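PDB 3MMG: nuclear inclusion protein A from Tobacco vein mottling virus, which probably acts as a 3C-type cysteine protease of the chymotrypsin-like fold, cutting peptide bonds in the viral polyprotein. Local coordinates for residues 44-47 with 48-51; 75-78 with 79-82; 155-158 with 159-162; 185-189 with 190-194. The protein carries 3 engineered substitutions. One frame throughout, in Å; residues are numbered along the deposited sequence.

Contact 1 of 4, residues 44-47 with 48-51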
loop_
_atom_site.group_PDB
_atom_site.type_symbol
_atom_site.label_atom_id
_atom_site.label_comp_id
_atom_site.label_asym_id
_atom_site.label_seq_id
_atom_site.Cartn_x
_atom_site.Cartn_y
_atom_site.Cartn_z
ATOM N N ASN A 44 -4.159 0.845 1.515
ATOM C CA ASN A 44 -4.351 2.065 2.321
ATOM C C ASN A 44 -5.715 2.035 3.014
ATOM O O ASN A 44 -6.694 1.600 2.415
ATOM C CB ASN A 44 -4.325 3.312 1.445
ATOM C CG ASN A 44 -3.007 3.498 0.720
ATOM O OD1 ASN A 44 -2.862 3.060 -0.413
ATOM N ND2 ASN A 44 -2.027 4.106 1.389
ATOM N N GLN A 45 -5.795 2.517 4.260
ATOM C CA GLN A 45 -7.137 2.767 4.865
ATOM C C GLN A 45 -8.029 3.653 4.008
ATOM O O GLN A 45 -9.246 3.420 3.931
ATOM C CB GLN A 45 -7.040 3.381 6.268
ATOM C CG GLN A 45 -6.585 2.376 7.310
ATOM C CD GLN A 45 -6.551 2.963 8.695
ATOM O OE1 GLN A 45 -7.157 3.990 8.939
ATOM N NE2 GLN A 45 -5.848 2.310 9.607
ATOM N N HIS A 46 -7.437 4.624 3.325
ATOM C CA HIS A 46 -8.215 5.580 2.542
ATOM C C HIS A 46 -8.898 5.010 1.293
ATOM O O HIS A 46 -9.712 5.691 0.661
ATOM C CB HIS A 46 -7.421 6.846 2.240
ATOM C CG HIS A 46 -6.484 6.755 1.072
ATOM N ND1 HIS A 46 -5.127 6.565 1.233
ATOM C CD2 HIS A 46 -6.684 6.944 -0.258
ATOM C CE1 HIS A 46 -4.537 6.601 0.048
ATOM N NE2 HIS A 46 -5.457 6.838 -0.874
ATOM N N LEU A 47 -8.590 3.755 0.968
ATOM C CA LEU A 47 -9.369 3.011 -0.015
ATOM C C LEU A 47 -10.849 2.974 0.386
ATOM O O LEU A 47 -11.715 2.930 -0.479
ATOM C CB LEU A 47 -8.839 1.577 -0.153
ATOM C CG LEU A 47 -9.635 0.589 -1.018
ATOM C CD1 LEU A 47 -9.612 1.038 -2.485
ATOM C CD2 LEU A 47 -9.003 -0.764 -0.829
ATOM N N PHE A 48 -11.133 3.013 1.683
ATOM C CA PHE A 48 -12.513 2.909 2.169
ATOM C C PHE A 48 -13.059 4.208 2.750
ATOM O O PHE A 48 -13.957 4.188 3.601
ATOM C CB PHE A 48 -12.625 1.765 3.162
ATOM C CG PHE A 48 -12.185 0.453 2.591
ATOM C CD1 PHE A 48 -11.008 -0.145 3.020
ATOM C CD2 PHE A 48 -12.933 -0.166 1.600
ATOM C CE1 PHE A 48 -10.588 -1.365 2.472
ATOM C CE2 PHE A 48 -12.529 -1.376 1.041
ATOM C CZ PHE A 48 -11.364 -1.977 1.477
ATOM N N ARG A 49 -12.526 5.327 2.276
ATOM C CA ARG A 49 -13.051 6.653 2.616
ATOM C C ARG A 49 -14.561 6.724 2.440
ATOM O O ARG A 49 -15.269 7.285 3.286
ATOM C CB ARG A 49 -12.447 7.690 1.694
ATOM C CG ARG A 49 -11.092 8.133 2.089
ATOM C CD ARG A 49 -10.654 9.259 1.188
ATOM N NE ARG A 49 -10.552 8.900 -0.226
ATOM C CZ ARG A 49 -9.938 9.669 -1.124
ATOM N NH1 ARG A 49 -9.388 10.809 -0.739
ATOM N NH2 ARG A 49 -9.871 9.314 -2.395
ATOM N N ARG A 50 -15.036 6.180 1.321
ATOM C CA ARG A 50 -16.457 6.122 1.022
ATOM C C ARG A 50 -16.986 4.747 1.400
ATOM O O ARG A 50 -16.433 3.720 0.992
ATOM C CB ARG A 50 -16.719 6.394 -0.457
ATOM C CG ARG A 50 -16.122 7.681 -0.969
ATOM C CD ARG A 50 -16.852 8.157 -2.219
ATOM N NE ARG A 50 -16.451 9.512 -2.595
ATOM C CZ ARG A 50 -17.255 10.408 -3.161
ATOM N NH1 ARG A 50 -18.527 10.116 -3.425
ATOM N NH2 ARG A 50 -16.787 11.613 -3.460
ATOM N N ASN A 51 -18.068 4.740 2.173
ATOM C CA ASN A 51 -18.713 3.499 2.588
ATOM C C ASN A 51 -19.441 2.760 1.453
ATOM O O ASN A 51 -19.930 3.387 0.495
ATOM C CB ASN A 51 -19.689 3.777 3.741
ATOM C CG ASN A 51 -20.129 2.506 4.441
ATOM O OD1 ASN A 51 -19.300 1.664 4.801
ATOM N ND2 ASN A 51 -21.443 2.354 4.629
HETATM O O HOH W 1 -13.646 4.836 -0.912
#
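L47 and F48, adjacent in sequence, run their side chains the same way, and the leucine lies against the ring: its CG sits 4.0 Å from the F48 ring centroid, over the face, in a CH-pi contact. L47 places CG opposite its own backbone N (chi1 173°), and the CD2 branch then reaches 3.5 Å from F48 CZ. R49 folds back on the turn instead, its CG 3.1 Å from H46 O. A bend at chi3 (-62°) brings its guanidinium round until one face looks onto H46 CD2. This short 3-10 turn follows strand 40-43, where chymotrypsin-like proteases carry their catalytic histidine. Consistent with that role, H46 ND1 hydrogen-bonds OD2 of D81, and NE2 hydrogen-bonds a polar side chain of the bound peptide. H46 also touches A151, which probably stands, as one of the engineered positions, where these enzymes carry the nucleophilic cysteine. The R49 guanidinium forms salt bridges with E30 through NH2 and E217 through NH1. Along the backbone, F48 N donates to Q45 O at 3.0 Å, while R49 N reaches H46 O in a weak bond of 3.3 Å. A water accepts from R50 N and donates to L47 O, 2.7 Å from that oxygen.

Contact 2 of 4, residues 75-78 with 79-82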
loop_
_atom_site.group_PDB
_atom_site.type_symbol
_atom_site.label_atom_id
_atom_site.label_comp_id
_atom_site.label_asym_id
_atom_site.label_seq_id
_atom_site.Cartn_x
_atom_site.Cartn_y
_atom_site.Cartn_z
ATOM N N LYS A 75 -8.507 -5.599 9.364
ATOM C CA LYS A 75 -7.662 -5.333 10.529
ATOM C C LYS A 75 -6.865 -4.062 10.225
ATOM O O LYS A 75 -5.912 -4.106 9.432
ATOM C CB LYS A 75 -6.711 -6.506 10.782
ATOM C CG LYS A 75 -5.980 -6.455 12.119
ATOM C CD LYS A 75 -5.022 -7.628 12.273
ATOM C CE LYS A 75 -5.743 -8.937 12.591
ATOM N NZ LYS A 75 -4.753 -10.052 12.879
ATOM N N PRO A 76 -7.282 -2.917 10.800
ATOM C CA PRO A 76 -6.494 -1.702 10.582
ATOM C C PRO A 76 -5.174 -1.737 11.349
ATOM O O PRO A 76 -5.085 -2.336 12.426
ATOM C CB PRO A 76 -7.402 -0.592 11.137
ATOM C CG PRO A 76 -8.177 -1.280 12.244
ATOM C CD PRO A 76 -8.475 -2.658 11.643
ATOM N N VAL A 77 -4.139 -1.115 10.788
ATOM C CA VAL A 77 -2.942 -0.831 11.580
ATOM C C VAL A 77 -3.276 0.526 12.199
ATOM O O VAL A 77 -3.143 1.540 11.550
ATOM C CB VAL A 77 -1.673 -0.694 10.688
ATOM C CG1 VAL A 77 -0.439 -0.441 11.565
ATOM C CG2 VAL A 77 -1.454 -1.950 9.802
ATOM N N GLU A 78 -3.786 0.538 13.433
ATOM C CA GLU A 78 -4.360 1.765 13.970
ATOM C C GLU A 78 -3.318 2.895 14.064
ATOM O O GLU A 78 -2.179 2.662 14.473
ATOM C CB GLU A 78 -5.033 1.504 15.335
ATOM C CG GLU A 78 -6.304 0.634 15.255
ATOM C CD GLU A 78 -7.556 1.338 14.672
ATOM O OE1 GLU A 78 -7.465 2.424 14.044
ATOM O OE2 GLU A 78 -8.660 0.769 14.824
ATOM N N GLY A 79 -3.715 4.105 13.673
ATOM C CA GLY A 79 -2.811 5.248 13.718
ATOM C C GLY A 79 -2.090 5.533 12.398
ATOM O O GLY A 79 -1.421 6.556 12.262
ATOM N N ARG A 80 -2.233 4.648 11.410
ATOM C CA ARG A 80 -1.605 4.915 10.111
ATOM C C ARG A 80 -2.457 4.440 8.944
ATOM O O ARG A 80 -3.411 3.686 9.144
ATOM C CB ARG A 80 -0.200 4.338 10.042
ATOM C CG ARG A 80 -0.179 2.819 9.924
ATOM C CD ARG A 80 1.246 2.279 10.059
ATOM N NE ARG A 80 1.690 2.389 11.455
ATOM C CZ ARG A 80 2.936 2.204 11.887
ATOM N NH1 ARG A 80 3.918 1.886 11.033
ATOM N NH2 ARG A 80 3.205 2.331 13.193
ATOM N N ASP A 81 -2.100 4.883 7.737
ATOM C CA ASP A 81 -2.934 4.663 6.547
ATOM C C ASP A 81 -2.695 3.297 5.901
ATOM O O ASP A 81 -2.460 3.230 4.693
ATOM C CB ASP A 81 -2.705 5.795 5.541
ATOM C CG ASP A 81 -3.670 5.743 4.364
ATOM O OD1 ASP A 81 -4.801 5.209 4.534
ATOM O OD2 ASP A 81 -3.288 6.242 3.292
ATOM N N ILE A 82 -2.745 2.238 6.713
ATOM C CA ILE A 82 -2.668 0.835 6.263
ATOM C C ILE A 82 -3.806 -0.007 6.862
ATOM O O ILE A 82 -4.162 0.132 8.041
ATOM C CB ILE A 82 -1.307 0.181 6.614
ATOM C CG1 ILE A 82 -0.144 1.034 6.054
ATOM C CG2 ILE A 82 -1.245 -1.281 6.050
ATOM C CD1 ILE A 82 1.267 0.500 6.380
HETATM O O HOH W 2 -6.331 4.015 12.327
HETATM O O HOH W 3 0.290 3.482 13.589
#
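V77 and R80 close a type II beta turn that carries the chain from strand 74-76 toward strand 83-86, its antiparallel neighbour at the edge of the seven-stranded sheet. The turn bond runs from R80 N to V77 O over 3.2 Å. Behind it, V77 N gives a nearly straight bond (167°) to I82 O at 3.0 Å, and that oxygen accepts a second hydrogen bond, from NE2 of the Q45 side chain. G79 holds the third turn position with a positive phi of 95°, as is usual for glycine in this turn type. Two waters serve the outer polar atoms. One accepts from G79 N at 2.9 Å and is within hydrogen-bonding reach of E78 OE1, though it has more acceptors near it than protons to give; the other receives R80 NE at 2.8 Å and donates to E78 O at 2.7 Å, linking the arginine side chain to the turn's own backbone. R80 NH1 turns elsewhere, to a salt bridge with E181. Beyond the turn, D81 centres an inverse gamma turn, in which I82 N makes a weak bond of 2.9 Å to R80 O. The D81 carboxylate is well supplied: OD2 meets N44, H46 and S168, consistent with the aspartate of a catalytic triad. The apolar side is made by V77. Its CG1 lies opposite the backbone N (chi1 -178°), which puts it 3.5 Å from R80 CD, where the arginine passes at a slant, while CG2 faces I82, 3.8 Å from that residue's CG2.

Contact 3 of 4, residues 155-158 with 159-162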
loop_
_atom_site.group_PDB
_atom_site.type_symbol
_atom_site.label_atom_id
_atom_site.label_comp_id
_atom_site.label_asym_id
_atom_site.label_seq_id
_atom_site.Cartn_x
_atom_site.Cartn_y
_atom_site.Cartn_z
ATOM N N LEU A 155 6.860 0.757 -1.643
ATOM C CA LEU A 155 8.211 1.324 -1.641
ATOM C C LEU A 155 9.166 0.289 -1.093
ATOM O O LEU A 155 8.961 -0.237 0.015
ATOM C CB LEU A 155 8.262 2.592 -0.790
ATOM C CG LEU A 155 7.631 3.878 -1.348
ATOM C CD1 LEU A 155 8.277 4.297 -2.675
ATOM C CD2 LEU A 155 6.088 3.764 -1.488
ATOM N N VAL A 156 10.186 -0.012 -1.882
ATOM C CA VAL A 156 11.051 -1.167 -1.648
ATOM C C VAL A 156 12.478 -0.693 -1.378
ATOM O O VAL A 156 13.013 0.121 -2.132
ATOM C CB VAL A 156 11.029 -2.128 -2.887
ATOM C CG1 VAL A 156 11.934 -3.343 -2.655
ATOM C CG2 VAL A 156 9.607 -2.603 -3.162
ATOM N N SER A 157 13.102 -1.189 -0.316
ATOM C CA SER A 157 14.492 -0.803 -0.038
ATOM C C SER A 157 15.465 -1.362 -1.092
ATOM O O SER A 157 15.393 -2.534 -1.458
ATOM C CB SER A 157 14.919 -1.381 1.319
ATOM O OG SER A 157 16.320 -1.172 1.498
ATOM N N ILE A 158 16.376 -0.525 -1.571
ATOM C CA ILE A 158 17.433 -1.029 -2.449
ATOM C C ILE A 158 18.612 -1.614 -1.658
ATOM O O ILE A 158 19.588 -2.122 -2.254
ATOM C CB ILE A 158 17.897 0.045 -3.473
ATOM C CG1 ILE A 158 18.201 1.394 -2.795
ATOM C CG2 ILE A 158 16.840 0.247 -4.511
ATOM C CD1 ILE A 158 19.508 1.488 -2.013
ATOM N N ILE A 159 18.533 -1.572 -0.327
ATOM C CA ILE A 159 19.535 -2.254 0.514
ATOM C C ILE A 159 19.298 -3.772 0.523
ATOM O O ILE A 159 20.202 -4.559 0.241
ATOM C CB ILE A 159 19.533 -1.718 1.977
ATOM C CG1 ILE A 159 19.677 -0.179 2.035
ATOM C CG2 ILE A 159 20.625 -2.411 2.799
ATOM C CD1 ILE A 159 20.943 0.378 1.382
ATOM N N ASP A 160 18.068 -4.179 0.830
ATOM C CA ASP A 160 17.759 -5.602 1.019
ATOM C C ASP A 160 16.462 -6.075 0.348
ATOM O O ASP A 160 16.032 -7.229 0.557
ATOM C CB ASP A 160 17.725 -5.912 2.524
ATOM C CG ASP A 160 16.610 -5.167 3.261
ATOM O OD1 ASP A 160 15.815 -4.423 2.616
ATOM O OD2 ASP A 160 16.566 -5.289 4.505
ATOM N N GLY A 161 15.846 -5.213 -0.472
ATOM C CA GLY A 161 14.595 -5.577 -1.161
ATOM C C GLY A 161 13.355 -5.770 -0.290
ATOM O O GLY A 161 12.332 -6.235 -0.774
ATOM N N ASN A 162 13.427 -5.397 0.983
ATOM C CA ASN A 162 12.249 -5.447 1.849
ATOM C C ASN A 162 11.251 -4.349 1.472
ATOM O O ASN A 162 11.641 -3.270 1.015
ATOM C CB ASN A 162 12.627 -5.258 3.311
ATOM C CG ASN A 162 13.280 -6.503 3.945
ATOM O OD1 ASN A 162 13.862 -7.396 3.274
ATOM N ND2 ASN A 162 13.194 -6.550 5.266
#
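S157 turns its hydroxyl toward the loop that follows it, where OG accepts the backbone N of I159 at 2.9 Å. The torsion responsible is chi1 at 172°, which sets OG opposite the serine's own N and alongside its carbonyl carbon, facing onward along the chain. D160 comes back from the far limb of the loop, its OD1 3.4 Å from S157 CB, and accepts N162 N at 3.1 Å to form an Asx turn. The N-H arrives well above the carboxylate plane. The two isoleucines between them cross at a slant and meet through their ends, CD1 of I158 lying 3.8 Å from CD1 of I159. Toward the strand, V156 sets its CG1 methyl 3.5 Å from G161 O. All this occupies the hairpin joining strand 154-157 to strand 163-171, adjacent and antiparallel in the six-stranded barrel. Its backbone is tied by S157 N to N162 O at 2.9 Å and by a more bent bond from G161 N to S157 O. Outside the hairpin, S157 OG also bonds D107, and D160 OD2 makes a salt bridge with R101. S157 and D160 therefore each do two jobs, holding a backbone N-H of the loop and a separate partner at once, which probably limits the freedom of the hairpin.

Contact 4 of 4, residues 185-189 with 190-194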
loop_
_atom_site.group_PDB
_atom_site.type_symbol
_atom_site.label_atom_id
_atom_site.label_comp_id
_atom_site.label_asym_id
_atom_site.label_seq_id
_atom_site.Cartn_x
_atom_site.Cartn_y
_atom_site.Cartn_z
ATOM N N LYS A 185 7.521 -6.027 13.041
ATOM C CA LYS A 185 6.882 -7.350 13.183
ATOM C C LYS A 185 5.495 -7.380 12.537
ATOM O O LYS A 185 4.533 -7.943 13.090
ATOM C CB LYS A 185 6.814 -7.727 14.668
ATOM C CG LYS A 185 8.196 -7.935 15.257
ATOM C CD LYS A 185 8.159 -8.240 16.731
ATOM C CE LYS A 185 9.584 -8.353 17.264
ATOM N NZ LYS A 185 9.619 -8.191 18.753
ATOM N N PHE A 186 5.400 -6.763 11.361
ATOM C CA PHE A 186 4.122 -6.601 10.697
ATOM C C PHE A 186 3.432 -7.936 10.377
ATOM O O PHE A 186 2.256 -8.113 10.708
ATOM C CB PHE A 186 4.289 -5.769 9.410
ATOM C CG PHE A 186 3.045 -5.695 8.578
ATOM C CD1 PHE A 186 1.910 -5.051 9.060
ATOM C CD2 PHE A 186 3.009 -6.270 7.298
ATOM C CE1 PHE A 186 0.750 -4.983 8.279
ATOM C CE2 PHE A 186 1.861 -6.199 6.522
ATOM C CZ PHE A 186 0.736 -5.561 7.009
ATOM N N VAL A 187 4.149 -8.837 9.701
ATOM C CA VAL A 187 3.596 -10.163 9.323
ATOM C C VAL A 187 3.113 -10.951 10.561
ATOM O O VAL A 187 1.958 -11.389 10.623
ATOM C CB VAL A 187 4.611 -10.960 8.475
ATOM C CG1 VAL A 187 4.094 -12.383 8.163
ATOM C CG2 VAL A 187 4.903 -10.196 7.186
ATOM N N ALA A 188 3.986 -11.070 11.562
ATOM C CA ALA A 188 3.666 -11.781 12.804
ATOM C C ALA A 188 2.442 -11.201 13.509
ATOM O O ALA A 188 1.538 -11.940 13.899
ATOM C CB ALA A 188 4.879 -11.798 13.736
ATOM N N THR A 189 2.403 -9.878 13.637
ATOM C CA THR A 189 1.368 -9.175 14.398
ATOM C C THR A 189 0.026 -9.042 13.686
ATOM O O THR A 189 -1.026 -9.157 14.326
ATOM C CB THR A 189 1.850 -7.766 14.814
ATOM O OG1 THR A 189 3.125 -7.876 15.446
ATOM C CG2 THR A 189 0.862 -7.083 15.765
ATOM N N TYR A 190 0.051 -8.782 12.382
ATOM C CA TYR A 190 -1.172 -8.457 11.658
ATOM C C TYR A 190 -1.655 -9.582 10.732
ATOM O O TYR A 190 -2.860 -9.747 10.524
ATOM C CB TYR A 190 -1.030 -7.137 10.896
ATOM C CG TYR A 190 -0.968 -5.939 11.814
ATOM C CD1 TYR A 190 0.249 -5.525 12.376
ATOM C CD2 TYR A 190 -2.133 -5.250 12.157
ATOM C CE1 TYR A 190 0.303 -4.439 13.245
ATOM C CE2 TYR A 190 -2.094 -4.176 13.015
ATOM C CZ TYR A 190 -0.879 -3.767 13.558
ATOM O OH TYR A 190 -0.871 -2.683 14.422
ATOM N N LEU A 191 -0.729 -10.367 10.194
ATOM C CA LEU A 191 -1.129 -11.408 9.247
ATOM C C LEU A 191 -1.230 -12.782 9.907
ATOM O O LEU A 191 -2.227 -13.482 9.721
ATOM C CB LEU A 191 -0.213 -11.438 8.011
ATOM C CG LEU A 191 0.052 -10.070 7.350
ATOM C CD1 LEU A 191 0.860 -10.189 6.066
ATOM C CD2 LEU A 191 -1.261 -9.369 7.083
ATOM N N ASP A 192 -0.214 -13.165 10.669
ATOM C CA ASP A 192 -0.154 -14.507 11.256
ATOM C C ASP A 192 -1.142 -14.618 12.414
ATOM O O ASP A 192 -1.644 -15.709 12.708
ATOM C CB ASP A 192 1.265 -14.839 11.738
ATOM C CG ASP A 192 2.257 -15.056 10.589
ATOM O OD1 ASP A 192 1.833 -15.207 9.429
ATOM O OD2 ASP A 192 3.483 -15.079 10.844
ATOM N N ALA A 193 -1.434 -13.483 13.047
ATOM C CA ALA A 193 -2.267 -13.439 14.250
ATOM C C ALA A 193 -3.740 -13.725 13.976
ATOM O O ALA A 193 -4.380 -13.051 13.154
ATOM C CB ALA A 193 -2.105 -12.105 14.958
ATOM N N ALA A 194 -4.280 -14.719 14.688
ATOM C CA ALA A 194 -5.662 -15.184 14.489
ATOM C C ALA A 194 -6.713 -14.221 15.046
ATOM O O ALA A 194 -7.859 -14.196 14.586
ATOM C CB ALA A 194 -5.842 -16.590 15.092
#
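F186 carries its ring with CG opposite the backbone N (chi1 173°), while Y190, one helical turn on, has CG opposite its carbonyl carbon (chi1 -70°), and these two settings bring the two rings together, the side chains crossing at about a right angle. The ring planes are near parallel, at 28°, but slid apart, with centroids 5.7 Å from each other and little overlap; contact is made at CD1 of F186 and CD1 of Y190, 3.7 Å apart. The F186 carbonyl O lies at the edge of the tyrosine ring, in its plane, and accepts Y190 N at 2.8 Å. T189 runs alongside Y190, its CG2 methyl 3.7 Å from Y190 CE1, and turns its hydroxyl back to donate to K185 O at 2.7 Å. Its backbone N uses that same oxygen, so the carbonyl of the N-cap residue is gripped twice. The helix then widens into a pi-type turn: V187 O accepts both L191 N, at 2.9 Å, and D192 N, at 2.8 Å. L191 meanwhile brings CD1 to 4.1 Å from CE2 of F186, and the same methyl approaches V187. Helix 186-192 follows strand 177-181 of the six-stranded barrel yet packs on the other sheet. F186 and L191 both touch V84 of strand 83-86, I42 and Y40 of strand 40-43 receive F186 and L191 respectively, and F37 of strand 28-37 meets V187 and L191.

Contacts 1 to 4 follow one another along the chain without interleaving. Contacts 1 and 2 lie in loops of the seven-stranded sheet, contact 1 after strand 40-43 and contact 2 between strands 74-76 and 83-86; their centres are about 11 Å apart, and they touch through H46 and D81, which probably form part of the active site. Contact 4, the helix 186-192, lies about 13 Å from contact 2, centre to centre, and is tied to it by K75 NZ, which bonds Y190 O. Contact 3 stands apart in the six-stranded barrel, its centre about 27 Å from that of contact 1, across the centre of the chain. Turns on the first sheet thus hold the probable catalytic pair, whereas the hairpin of contact 3 joins two strands of the six-stranded barrel.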